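Local coordinates for response regulator receiver protein (Sinorhizobium medicae, PDB 2RDM), which probably serves as a phosphorylatable switch in two-component signalling, as other receiver proteins of the CheY clan do, at residues 9-14 with 58-63; 23-28 with 112-117; 43-48 with 71-76; 65-70 with 82-87. The protein carries 1 engineered substitution. All blocks are in the same frame, centred on the assembly; numbering follows the deposited sequence. Where two conformers were deposited one is given.

Interaction 1 of 4, residues 9-14 with 58-63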
loop_
_atom_site.group_PDB
_atom_site.type_symbol
_atom_site.label_atom_id
_atom_site.label_comp_id
_atom_site.label_asym_id
_atom_site.label_seq_id
_atom_site.Cartn_x
_atom_site.Cartn_y
_atom_site.Cartn_z
ATOM N N LEU A 9 -5.670 -18.042 17.359
ATOM C CA LEU A 9 -6.106 -17.865 18.726
ATOM C C LEU A 9 -7.268 -16.910 18.633
ATOM O O LEU A 9 -7.101 -15.791 18.150
ATOM C CB LEU A 9 -4.996 -17.254 19.572
ATOM C CG LEU A 9 -5.272 -17.029 21.067
ATOM C CD1 LEU A 9 -5.723 -18.311 21.782
ATOM C CD2 LEU A 9 -4.065 -16.422 21.749
ATOM N N LEU A 10 -8.430 -17.355 19.102
ATOM C CA LEU A 10 -9.641 -16.552 19.087
ATOM C C LEU A 10 -10.083 -16.278 20.518
ATOM O O LEU A 10 -10.346 -17.215 21.272
ATOM C CB LEU A 10 -10.741 -17.283 18.315
ATOM C CG LEU A 10 -12.174 -16.745 18.353
ATOM C CD1 LEU A 10 -12.300 -15.428 17.579
ATOM C CD2 LEU A 10 -13.150 -17.775 17.797
ATOM N N ALA A 11 -10.168 -15.002 20.886
ATOM C CA ALA A 11 -10.529 -14.614 22.247
ATOM C C ALA A 11 -11.809 -13.794 22.241
ATOM O O ALA A 11 -11.800 -12.633 21.821
ATOM C CB ALA A 11 -9.378 -13.819 22.914
ATOM N N ASP A 12 -12.906 -14.410 22.670
ATOM C CA ASP A 12 -14.210 -13.740 22.709
ATOM C C ASP A 12 -15.022 -14.232 23.897
ATOM O O ASP A 12 -15.085 -15.433 24.153
ATOM C CB ASP A 12 -15.001 -13.926 21.391
ATOM C CG ASP A 12 -16.229 -12.997 21.291
ATOM O OD1 ASP A 12 -17.120 -13.023 22.169
ATOM O OD2 ASP A 12 -16.314 -12.227 20.320
ATOM N N ASP A 13 -15.651 -13.271 24.577
ATOM C CA ASP A 13 -16.451 -13.452 25.799
ATOM C C ASP A 13 -17.690 -14.327 25.664
ATOM O O ASP A 13 -17.852 -15.300 26.406
ATOM C CB ASP A 13 -16.923 -12.081 26.301
ATOM C CG ASP A 13 -16.357 -11.714 27.654
ATOM O OD1 ASP A 13 -15.909 -12.615 28.394
ATOM O OD2 ASP A 13 -16.387 -10.512 27.987
ATOM N N GLU A 14 -18.583 -13.951 24.750
ATOM C CA GLU A 14 -19.902 -14.581 24.683
ATOM C C GLU A 14 -19.949 -15.868 23.861
ATOM O O GLU A 14 -19.263 -15.998 22.842
ATOM C CB GLU A 14 -20.986 -13.590 24.242
ATOM C CG GLU A 14 -20.640 -12.715 23.052
ATOM C CD GLU A 14 -21.763 -11.751 22.705
ATOM O OE1 GLU A 14 -22.920 -12.208 22.567
ATOM O OE2 GLU A 14 -21.490 -10.538 22.561
ATOM N N ILE A 58 -12.010 -6.415 22.081
ATOM C CA ILE A 58 -11.370 -5.308 22.787
ATOM C C ILE A 58 -11.643 -5.411 24.288
ATOM O O ILE A 58 -10.722 -5.302 25.099
ATOM C CB ILE A 58 -11.838 -3.920 22.238
ATOM C CG1 ILE A 58 -11.356 -3.727 20.799
ATOM C CG2 ILE A 58 -11.353 -2.768 23.123
ATOM C CD1 ILE A 58 -9.972 -4.263 20.569
ATOM N N ARG A 59 -12.905 -5.626 24.649
ATOM C CA ARG A 59 -13.305 -5.662 26.051
ATOM C C ARG A 59 -13.636 -7.082 26.491
ATOM O O ARG A 59 -14.352 -7.805 25.803
ATOM C CB ARG A 59 -14.521 -4.758 26.294
ATOM C CG ARG A 59 -14.376 -3.329 25.802
ATOM C CD ARG A 59 -15.711 -2.596 25.883
ATOM N NE ARG A 59 -15.708 -1.336 25.138
ATOM C CZ ARG A 59 -15.621 -0.126 25.691
ATOM N NH1 ARG A 59 -15.529 0.015 27.010
ATOM N NH2 ARG A 59 -15.630 0.954 24.919
ATOM N N PHE A 60 -13.104 -7.477 27.643
ATOM C CA PHE A 60 -13.507 -8.712 28.290
ATOM C C PHE A 60 -14.195 -8.352 29.603
ATOM O O PHE A 60 -14.339 -7.165 29.904
ATOM C CB PHE A 60 -12.297 -9.609 28.496
ATOM C CG PHE A 60 -11.662 -10.056 27.195
ATOM C CD1 PHE A 60 -12.250 -11.070 26.438
ATOM C CD2 PHE A 60 -10.507 -9.441 26.719
ATOM C CE1 PHE A 60 -11.679 -11.483 25.231
ATOM C CE2 PHE A 60 -9.929 -9.849 25.508
ATOM C CZ PHE A 60 -10.517 -10.864 24.771
ATOM N N CYS A 61 -14.639 -9.354 30.364
ATOM C CA CYS A 61 -15.313 -9.104 31.650
ATOM C C CYS A 61 -14.385 -8.352 32.601
ATOM O O CYS A 61 -14.809 -7.410 33.277
ATOM C CB CYS A 61 -15.785 -10.409 32.297
ATOM S SG CYS A 61 -17.012 -11.324 31.338
ATOM N N GLN A 62 -13.120 -8.773 32.611
ATOM C CA GLN A 62 -12.085 -8.167 33.442
ATOM C C GLN A 62 -10.826 -7.895 32.610
ATOM O O GLN A 62 -10.621 -8.539 31.572
ATOM C CB GLN A 62 -11.749 -9.088 34.624
ATOM C CG GLN A 62 -12.829 -9.169 35.713
ATOM C CD GLN A 62 -13.098 -7.835 36.389
ATOM O OE1 GLN A 62 -12.172 -7.112 36.756
ATOM N NE2 GLN A 62 -14.373 -7.505 36.561
ATOM N N PRO A 63 -9.982 -6.919 33.044
ATOM C CA PRO A 63 -8.650 -6.774 32.428
ATOM C C PRO A 63 -7.822 -8.057 32.571
ATOM O O PRO A 63 -8.072 -8.824 33.492
ATOM C CB PRO A 63 -8.009 -5.646 33.248
ATOM C CG PRO A 63 -9.160 -4.848 33.744
ATOM C CD PRO A 63 -10.222 -5.859 34.050
HETATM O O HOH W 1 -13.677 -12.530 29.681
#
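The ring of Phe60 is met at its edge by 9-14: the carbonyl carbon of Ala11 lies in the ring plane, with Ala11 O, Asp12 N and Asp13 CG also near that plane. CE1 of Phe60 stands 3.6 Å from Ala11 O, and CZ of Phe60 reaches the methyl CB of Ala11 at 3.7 Å, the one apolar pair of the contact. With CG of Phe60 anti to its carbonyl carbon (chi1 -64°), the ring leads in toward the end of the strand although the CB bond itself does not point there. Here, at the C-terminal ends of the receiver-domain strands, Asp12 and Asp13 gather with Asp57, the predicted phosphorylation site; the backbone N of Asp13 is hydrogen-bonded to Asp57 OD2. In relatives the acidic pair helps hold magnesium. The second flat group, the carboxylate of Asp13, approaches Cys61: OD2 of Asp13 is 3.2 Å from Cys61 N, at an angle too poor for a hydrogen bond. Water 1 joins the two, donating to Asp13 OD1 at 2.6 Å and accepting weakly from Cys61 N at 3.4 Å. One residue back, Asp12 OD1 accepts from Glu14 N at 3.1 Å, closing an Asx turn at the start of helix 15-27.

Interaction 2 of 4, residues 23-28 with 112-117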
loop_
_atom_site.group_PDB
_atom_site.type_symbol
_atom_site.label_atom_id
_atom_site.label_comp_id
_atom_site.label_asym_id
_atom_site.label_seq_id
_atom_site.Cartn_x
_atom_site.Cartn_y
_atom_site.Cartn_z
ATOM N N SER A 23 -16.590 -21.364 14.096
ATOM C CA SER A 23 -17.029 -22.192 12.967
ATOM C C SER A 23 -16.750 -21.535 11.619
ATOM O O SER A 23 -16.422 -22.226 10.661
ATOM C CB SER A 23 -18.503 -22.586 13.082
ATOM O OG SER A 23 -19.322 -21.445 13.239
ATOM N N THR A 24 -16.871 -20.205 11.562
ATOM C CA THR A 24 -16.464 -19.419 10.390
ATOM C C THR A 24 -15.002 -19.692 10.044
ATOM O O THR A 24 -14.674 -20.017 8.903
ATOM C CB THR A 24 -16.706 -17.901 10.612
ATOM O OG1 THR A 24 -18.113 -17.660 10.699
ATOM C CG2 THR A 24 -16.138 -17.059 9.472
ATOM N N LEU A 25 -14.136 -19.618 11.053
ATOM C CA LEU A 25 -12.717 -19.850 10.835
ATOM C C LEU A 25 -12.381 -21.310 10.509
ATOM O O LEU A 25 -11.528 -21.568 9.655
ATOM C CB LEU A 25 -11.887 -19.321 12.016
ATOM C CG LEU A 25 -11.863 -17.799 12.237
ATOM C CD1 LEU A 25 -11.444 -17.447 13.659
ATOM C CD2 LEU A 25 -10.958 -17.107 11.215
ATOM N N THR A 26 -13.044 -22.268 11.166
ATOM C CA THR A 26 -12.791 -23.688 10.840
ATOM C C THR A 26 -13.293 -24.084 9.451
ATOM O O THR A 26 -12.651 -24.886 8.771
ATOM C CB THR A 26 -13.316 -24.679 11.901
ATOM O OG1 THR A 26 -14.714 -24.474 12.095
ATOM C CG2 THR A 26 -12.581 -24.505 13.218
ATOM N N ASP A 27 -14.409 -23.498 9.015
ATOM C CA ASP A 27 -14.907 -23.707 7.639
ATOM C C ASP A 27 -13.916 -23.233 6.576
ATOM O O ASP A 27 -13.794 -23.856 5.519
ATOM C CB ASP A 27 -16.257 -23.013 7.418
ATOM C CG ASP A 27 -17.395 -23.682 8.167
ATOM O OD1 ASP A 27 -17.252 -24.850 8.583
ATOM O OD2 ASP A 27 -18.440 -23.026 8.353
ATOM N N ALA A 28 -13.203 -22.144 6.879
ATOM C CA ALA A 28 -12.204 -21.574 5.976
ATOM C C ALA A 28 -10.869 -22.309 5.988
ATOM O O ALA A 28 -9.965 -21.957 5.234
ATOM C CB ALA A 28 -11.991 -20.122 6.290
ATOM N N GLN A 112 -15.742 -10.838 5.570
ATOM C CA GLN A 112 -14.848 -9.803 6.052
ATOM C C GLN A 112 -13.832 -10.355 7.049
ATOM O O GLN A 112 -12.666 -9.969 7.020
ATOM C CB GLN A 112 -15.657 -8.714 6.730
ATOM C CG GLN A 112 -16.202 -7.666 5.792
ATOM C CD GLN A 112 -17.196 -6.782 6.509
ATOM O OE1 GLN A 112 -18.378 -7.111 6.586
ATOM N NE2 GLN A 112 -16.723 -5.677 7.051
ATOM N N LEU A 113 -14.282 -11.244 7.936
ATOM C CA LEU A 113 -13.401 -11.788 8.957
ATOM C C LEU A 113 -12.309 -12.628 8.284
ATOM O O LEU A 113 -11.118 -12.481 8.590
ATOM C CB LEU A 113 -14.177 -12.634 9.966
ATOM C CG LEU A 113 -13.358 -13.453 10.981
ATOM C CD1 LEU A 113 -12.380 -12.587 11.783
ATOM C CD2 LEU A 113 -14.302 -14.197 11.920
ATOM N N ILE A 114 -12.737 -13.476 7.362
ATOM C CA ILE A 114 -11.840 -14.417 6.666
ATOM C C ILE A 114 -10.817 -13.687 5.776
ATOM O O ILE A 114 -9.627 -14.047 5.745
ATOM C CB ILE A 114 -12.672 -15.430 5.829
ATOM C CG1 ILE A 114 -13.483 -16.382 6.736
ATOM C CG2 ILE A 114 -11.783 -16.231 4.906
ATOM C CD1 ILE A 114 -12.716 -16.944 7.939
ATOM N N THR A 115 -11.295 -12.684 5.041
ATOM C CA THR A 115 -10.449 -11.825 4.222
ATOM C C THR A 115 -9.399 -11.110 5.071
ATOM O O THR A 115 -8.242 -11.105 4.720
ATOM C CB THR A 115 -11.292 -10.807 3.403
ATOM O OG1 THR A 115 -12.163 -11.533 2.523
ATOM C CG2 THR A 115 -10.387 -9.919 2.579
ATOM N N ALA A 116 -9.805 -10.547 6.210
ATOM C CA ALA A 116 -8.879 -9.864 7.101
ATOM C C ALA A 116 -7.783 -10.799 7.590
ATOM O O ALA A 116 -6.601 -10.469 7.507
ATOM C CB ALA A 116 -9.634 -9.271 8.300
ATOM N N VAL A 117 -8.177 -11.976 8.060
ATOM C CA VAL A 117 -7.223 -12.934 8.631
ATOM C C VAL A 117 -6.245 -13.394 7.542
ATOM O O VAL A 117 -5.029 -13.334 7.744
ATOM C CB VAL A 117 -7.959 -14.134 9.308
ATOM C CG1 VAL A 117 -7.007 -15.250 9.679
ATOM C CG2 VAL A 117 -8.668 -13.659 10.581
#
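Ile114 of 112-117 pushes its side chain among Thr24, Leu25 and Ala28. From CB, the short branch CG2 ends 4.1 Å from the CB of Ala28. The long branch begins at CG1, which lies anti to the carbonyl carbon of Ile114 (chi1 -68°) and passes the methyl CG2 of Thr24 at 3.9 Å. The tip, CD1 of Ile114, collects three neighbours: Ala28 CB at 3.7 Å, Leu25 CD2 also at 3.7 Å, and Thr24 CG2 at 3.8 Å. Leu25 and Ile114 lie alongside with their tips pointing opposite ways, and Leu25 goes on to lay its CD2 4.2 Å from Val117 CG2, the two side chains at about a right angle. Leu113 adds its CD2 at the Thr24 end. The axes of segments 23-27 and 112-117 come within 10.2 Å and cross at -58°, where the first and last helices of the CheY-like fold meet over the sheet. Leu113 and Val117 also touch Val55 of that sheet, and Ala111 of a third subunit packs on both Ala28 and Ile114. Thr24 offers only its methyl here, since OG1 is turned back to the carbonyl O of Asp20 in its own helix. No hydrogen bond crosses between the two segments, so the pairing rests on the fit of methyl groups and the burial of apolar surface, with little directional chemistry to fix the crossing angle.

Interaction 3 of 4, residues 43-48 with 71-76. Engineered in segment 43-48: Met44 (natural residue Leu).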
loop_
_atom_site.group_PDB
_atom_site.type_symbol
_atom_site.label_atom_id
_atom_site.label_comp_id
_atom_site.label_asym_id
_atom_site.label_seq_id
_atom_site.Cartn_x
_atom_site.Cartn_y
_atom_site.Cartn_z
ATOM N N GLU A 43 -1.968 -16.185 28.395
ATOM C CA GLU A 43 -1.417 -17.442 28.905
ATOM C C GLU A 43 -1.077 -18.399 27.762
ATOM O O GLU A 43 0.022 -18.953 27.725
ATOM C CB GLU A 43 -2.389 -18.098 29.886
ATOM C CG GLU A 43 -1.854 -19.373 30.531
ATOM C CD GLU A 43 -2.830 -19.958 31.535
ATOM O OE1 GLU A 43 -3.935 -20.357 31.125
ATOM O OE2 GLU A 43 -2.493 -20.018 32.735
HETATM N N MSE A 44 -1.993 -18.533 26.832
HETATM C CA MSE A 44 -1.771 -19.350 25.689
HETATM C C MSE A 44 -0.619 -18.867 24.827
HETATM O O MSE A 44 0.216 -19.633 24.430
HETATM C CB MSE A 44 -3.054 -19.499 24.907
HETATM C CG MSE A 44 -2.983 -20.475 23.826
HETATM SE SE MSE A 44 -2.979 -22.316 24.362
HETATM C CE MSE A 44 -3.808 -22.118 25.978
ATOM N N LEU A 45 -0.582 -17.581 24.559
ATOM C CA LEU A 45 0.522 -16.978 23.805
ATOM C C LEU A 45 1.870 -17.242 24.470
ATOM O O LEU A 45 2.839 -17.588 23.796
ATOM C CB LEU A 45 0.304 -15.474 23.625
ATOM C CG LEU A 45 -0.706 -15.094 22.541
ATOM C CD1 LEU A 45 -1.329 -13.726 22.783
ATOM C CD2 LEU A 45 -0.084 -15.152 21.146
ATOM N N LYS A 46 1.900 -17.135 25.795
ATOM C CA LYS A 46 3.135 -17.314 26.564
ATOM C C LYS A 46 3.524 -18.779 26.785
ATOM O O LYS A 46 4.625 -19.066 27.251
ATOM C CB LYS A 46 3.032 -16.598 27.913
ATOM C CG LYS A 46 3.147 -15.085 27.822
ATOM C CD LYS A 46 3.091 -14.451 29.204
ATOM C CE LYS A 46 3.241 -12.934 29.140
ATOM N NZ LYS A 46 4.577 -12.509 28.640
ATOM N N SER A 47 2.624 -19.701 26.448
ATOM C CA SER A 47 2.828 -21.126 26.708
ATOM C C SER A 47 3.801 -21.771 25.717
ATOM O O SER A 47 4.297 -22.873 25.956
ATOM C CB SER A 47 1.493 -21.869 26.666
ATOM O OG SER A 47 1.060 -22.044 25.325
ATOM N N GLY A 48 4.053 -21.086 24.605
ATOM C CA GLY A 48 4.890 -21.630 23.536
ATOM C C GLY A 48 4.113 -22.397 22.479
ATOM O O GLY A 48 4.711 -22.965 21.563
ATOM N N ARG A 71 -0.423 -6.721 22.212
ATOM C CA ARG A 71 0.940 -6.331 22.574
ATOM C C ARG A 71 1.756 -7.549 22.948
ATOM O O ARG A 71 2.884 -7.699 22.477
ATOM C CB ARG A 71 0.952 -5.312 23.712
ATOM C CG ARG A 71 0.257 -4.035 23.336
ATOM C CD ARG A 71 0.672 -2.831 24.177
ATOM N NE ARG A 71 -0.406 -1.845 24.141
ATOM C CZ ARG A 71 -0.645 -1.036 23.112
ATOM N NH1 ARG A 71 0.144 -1.067 22.028
ATOM N NH2 ARG A 71 -1.670 -0.193 23.170
ATOM N N VAL A 72 1.169 -8.427 23.765
ATOM C CA VAL A 72 1.833 -9.687 24.147
ATOM C C VAL A 72 2.119 -10.552 22.914
ATOM O O VAL A 72 3.246 -11.042 22.733
ATOM C CB VAL A 72 1.018 -10.467 25.194
ATOM C CG1 VAL A 72 1.662 -11.807 25.482
ATOM C CG2 VAL A 72 0.918 -9.657 26.482
ATOM N N ALA A 73 1.116 -10.694 22.046
ATOM C CA ALA A 73 1.291 -11.450 20.786
ATOM C C ALA A 73 2.454 -10.910 19.964
ATOM O O ALA A 73 3.273 -11.685 19.441
ATOM C CB ALA A 73 -0.017 -11.462 19.960
ATOM N N ARG A 74 2.566 -9.586 19.892
ATOM C CA ARG A 74 3.632 -8.949 19.104
ATOM C C ARG A 74 5.019 -8.986 19.751
ATOM O O ARG A 74 6.031 -8.944 19.050
ATOM C CB ARG A 74 3.228 -7.531 18.715
ATOM C CG ARG A 74 2.135 -7.490 17.641
ATOM C CD ARG A 74 2.717 -7.782 16.265
ATOM N NE ARG A 74 1.734 -7.674 15.192
ATOM C CZ ARG A 74 1.410 -6.542 14.561
ATOM N NH1 ARG A 74 1.976 -5.384 14.882
ATOM N NH2 ARG A 74 0.517 -6.568 13.594
ATOM N N GLU A 75 5.061 -9.067 21.078
ATOM C CA GLU A 75 6.316 -9.360 21.789
ATOM C C GLU A 75 6.860 -10.749 21.424
ATOM O O GLU A 75 8.060 -10.912 21.193
ATOM C CB GLU A 75 6.117 -9.259 23.302
ATOM C CG GLU A 75 6.021 -7.836 23.815
ATOM C CD GLU A 75 5.451 -7.758 25.220
ATOM O OE1 GLU A 75 5.421 -8.794 25.922
ATOM O OE2 GLU A 75 5.025 -6.651 25.622
ATOM N N ILE A 76 5.965 -11.733 21.346
ATOM C CA ILE A 76 6.317 -13.100 20.969
ATOM C C ILE A 76 6.682 -13.169 19.488
ATOM O O ILE A 76 7.697 -13.772 19.117
ATOM C CB ILE A 76 5.172 -14.086 21.356
ATOM C CG1 ILE A 76 5.174 -14.296 22.874
ATOM C CG2 ILE A 76 5.302 -15.444 20.657
ATOM C CD1 ILE A 76 3.817 -14.301 23.500
#
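Leu45 sets its forked end against Ala73, joining two neighbouring helices, 38-46 and 66-76, that pack beside each other in the doubly wound receiver fold. The inner part is close-fitting. Both branches of the leucine touch one methyl: CD1 of Leu45 is 3.8 Å from Ala73 CB, and CD2 of Leu45 is 3.9 Å from the same atom. Ile76 fills in from the next turn, its CD1 lying 3.7 Å from Leu45 CB and only 3.4 Å from Leu45 O. Leu9 of the central sheet and Met80 also touch Leu45, which places this part in the core. Cutting Leu45 back to an alanine is likely to open a gap beside the Ala73 methyl and leave Leu9 and Met80 with less to pack against. Toward solvent the fit is slacker. In one of its two conformers, Lys46 is extended as far as CE, which passes Val72 CG1 at 4.1 Å with the side chains at about a right angle; the chain then bends (chi4 -65°), and NZ of Lys46 stops a tentative 4.7 Å from Glu75 OE1, near an opposite charge without touching it. Arg71 NH1 hydrogen-bonds to Ser95 O of a fourth subunit. In the turn 44-47, the carbonyl O of the engineered selenomethionine Met44 takes two donors from one residue: Ser47 N, and Ser47 OG at 2.7 Å, the latter tilted 17° from the carbonyl plane.

Interaction 4 of 4, residues 65-70 with 82-87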
loop_
_atom_site.group_PDB
_atom_site.type_symbol
_atom_site.label_atom_id
_atom_site.label_comp_id
_atom_site.label_asym_id
_atom_site.label_seq_id
_atom_site.Cartn_x
_atom_site.Cartn_y
_atom_site.Cartn_z
ATOM N N ASP A 65 -7.262 -6.259 28.695
ATOM C CA ASP A 65 -8.086 -6.059 27.518
ATOM C C ASP A 65 -7.419 -6.580 26.235
ATOM O O ASP A 65 -6.270 -7.052 26.255
ATOM C CB ASP A 65 -8.497 -4.582 27.393
ATOM C CG ASP A 65 -7.311 -3.635 27.192
ATOM O OD1 ASP A 65 -6.290 -4.018 26.573
ATOM O OD2 ASP A 65 -7.414 -2.477 27.644
ATOM N N GLY A 66 -8.141 -6.475 25.121
ATOM C CA GLY A 66 -7.647 -6.945 23.833
ATOM C C GLY A 66 -6.454 -6.186 23.284
ATOM O O GLY A 66 -5.638 -6.758 22.538
ATOM N N TRP A 67 -6.345 -4.908 23.645
ATOM C CA TRP A 67 -5.175 -4.106 23.266
ATOM C C TRP A 67 -3.918 -4.728 23.863
ATOM O O TRP A 67 -2.884 -4.858 23.190
ATOM C CB TRP A 67 -5.295 -2.649 23.730
ATOM C CG TRP A 67 -6.582 -1.948 23.364
ATOM C CD1 TRP A 67 -7.468 -1.357 24.227
ATOM C CD2 TRP A 67 -7.109 -1.748 22.050
ATOM N NE1 TRP A 67 -8.511 -0.802 23.523
ATOM C CE2 TRP A 67 -8.309 -1.027 22.183
ATOM C CE3 TRP A 67 -6.673 -2.095 20.767
ATOM C CZ2 TRP A 67 -9.088 -0.666 21.086
ATOM C CZ3 TRP A 67 -7.451 -1.754 19.683
ATOM C CH2 TRP A 67 -8.649 -1.032 19.847
ATOM N N GLN A 68 -4.040 -5.151 25.120
ATOM C CA GLN A 68 -2.922 -5.770 25.815
ATOM C C GLN A 68 -2.611 -7.166 25.280
ATOM O O GLN A 68 -1.430 -7.552 25.180
ATOM C CB GLN A 68 -3.150 -5.784 27.324
ATOM C CG GLN A 68 -1.910 -6.132 28.139
ATOM C CD GLN A 68 -0.615 -5.502 27.618
ATOM O OE1 GLN A 68 -0.522 -4.289 27.418
ATOM N NE2 GLN A 68 0.399 -6.332 27.428
ATOM N N VAL A 69 -3.653 -7.903 24.878
ATOM C CA VAL A 69 -3.477 -9.226 24.244
ATOM C C VAL A 69 -2.594 -9.091 23.005
ATOM O O VAL A 69 -1.641 -9.861 22.821
ATOM C CB VAL A 69 -4.832 -9.893 23.834
ATOM C CG1 VAL A 69 -4.581 -11.208 23.067
ATOM C CG2 VAL A 69 -5.674 -10.187 25.061
ATOM N N ALA A 70 -2.903 -8.093 22.179
ATOM C CA ALA A 70 -2.155 -7.879 20.931
ATOM C C ALA A 70 -0.683 -7.509 21.170
ATOM O O ALA A 70 0.201 -7.946 20.424
ATOM C CB ALA A 70 -2.860 -6.831 20.077
ATOM N N ILE A 82 -2.946 -9.565 13.520
ATOM C CA ILE A 82 -3.796 -9.170 14.643
ATOM C C ILE A 82 -5.080 -8.596 14.057
ATOM O O ILE A 82 -5.018 -7.646 13.277
ATOM C CB ILE A 82 -3.116 -8.101 15.529
ATOM C CG1 ILE A 82 -1.817 -8.625 16.158
ATOM C CG2 ILE A 82 -4.095 -7.554 16.591
ATOM C CD1 ILE A 82 -1.991 -9.687 17.222
ATOM N N VAL A 83 -6.213 -9.216 14.387
ATOM C CA VAL A 83 -7.532 -8.681 14.049
ATOM C C VAL A 83 -8.282 -8.440 15.349
ATOM O O VAL A 83 -8.518 -9.378 16.115
ATOM C CB VAL A 83 -8.365 -9.641 13.165
ATOM C CG1 VAL A 83 -9.740 -9.034 12.836
ATOM C CG2 VAL A 83 -7.626 -9.977 11.844
ATOM N N TYR A 84 -8.704 -7.200 15.561
ATOM C CA TYR A 84 -9.540 -6.865 16.710
ATOM C C TYR A 84 -11.006 -6.934 16.334
ATOM O O TYR A 84 -11.384 -6.570 15.223
ATOM C CB TYR A 84 -9.253 -5.452 17.193
ATOM C CG TYR A 84 -7.808 -5.129 17.555
ATOM C CD1 TYR A 84 -7.258 -5.548 18.772
ATOM C CD2 TYR A 84 -7.004 -4.390 16.684
ATOM C CE1 TYR A 84 -5.950 -5.228 19.110
ATOM C CE2 TYR A 84 -5.689 -4.062 17.012
ATOM C CZ TYR A 84 -5.161 -4.510 18.209
ATOM O OH TYR A 84 -3.901 -4.153 18.551
ATOM N N ILE A 85 -11.850 -7.344 17.283
ATOM C CA ILE A 85 -13.294 -7.440 17.063
ATOM C C ILE A 85 -13.999 -6.607 18.130
ATOM O O ILE A 85 -13.908 -6.932 19.311
ATOM C CB ILE A 85 -13.799 -8.906 17.171
ATOM C CG1 ILE A 85 -13.076 -9.844 16.194
ATOM C CG2 ILE A 85 -15.317 -8.983 17.019
ATOM C CD1 ILE A 85 -13.106 -9.455 14.748
ATOM N N SER A 86 -14.729 -5.616 17.666
ATOM C CA SER A 86 -15.359 -4.719 18.583
ATOM C C SER A 86 -16.785 -4.456 18.338
ATOM O O SER A 86 -17.244 -4.515 17.251
ATOM C CB SER A 86 -14.620 -3.431 18.654
ATOM O OG SER A 86 -15.046 -2.606 17.633
ATOM N N GLY A 87 -17.511 -4.154 19.409
ATOM C CA GLY A 87 -18.911 -3.789 19.303
ATOM C C GLY A 87 -19.104 -2.349 18.867
ATOM O O GLY A 87 -19.739 -2.079 17.847
HETATM O O HOH W 2 -3.068 -3.326 20.833
#
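Aromatic contact dominates between Trp67 and Tyr84. The six-membered ring of Trp67 presents its edge to the face of Tyr84 in an edge-to-face pair, centroids 4.8 Å apart and planes at 57°, with Trp67 CZ3 3.7 Å above the centre of the Tyr84 ring. The CB of Trp67 points away from the strand; CG lies anti to the carbonyl carbon (chi1 -51°), and the indole comes back over Tyr84. Gly66 O lies in the tyrosine plane, at the ring edge.

Aliphatic packing completes the interface. Ile82 CG2 covers the opposite face of Tyr84, offset toward the rim, and touches Ala70 CB at 3.8 Å. That same Ala70 methyl sits 3.3 Å from Tyr84 OH. These groups join helix 66-76 to strand 82-86, running antiparallel to it, within a beta-alpha-beta crossover.

The hydrogen bonds are few. Tyr84 OH donates to water 2 at 2.6 Å, and this water donates in turn to Trp67 O at 2.8 Å; the hydroxyl also accepts from Val98 N. At the helix start, Asp65 OD1 takes the N-H of Gln68 at 2.9 Å and 154°, an N-cap bond. Replacing Tyr84 by an alanine would probably leave the Trp67 edge without a ring to rest on, and Val98 N and water 2 without their shared partner.

The ring of Tyr84 is thus buried between apolar groups, while its one polar atom is satisfied by a water and a backbone N-H, which probably offsets the cost of burying a hydroxyl here.

Overall arrangement
Interaction 4 is the most interior of the four: every touching residue is buried, and its chemistry is aromatic and aliphatic with a single bridging water. Interaction 3 shares helix 66-76 with it, Ala73 meeting Ile82, but grades from a buried leucine to an exposed lysine. Interaction 2 lies across the chain's centre from both, with centres about 22 Å from interaction 3 and 16 Å from interaction 4; it is partly buried, wholly apolar, and reaches interaction 4 through Val117 on Val83. Interaction 1, at the C-terminal ends of the strands, is mixed and partly buried, a ring edge beside acidic groups and a bridging water; Leu9 links it to interaction 3, and Ile58 to the Trp67 and Tyr84 rings of interaction 4.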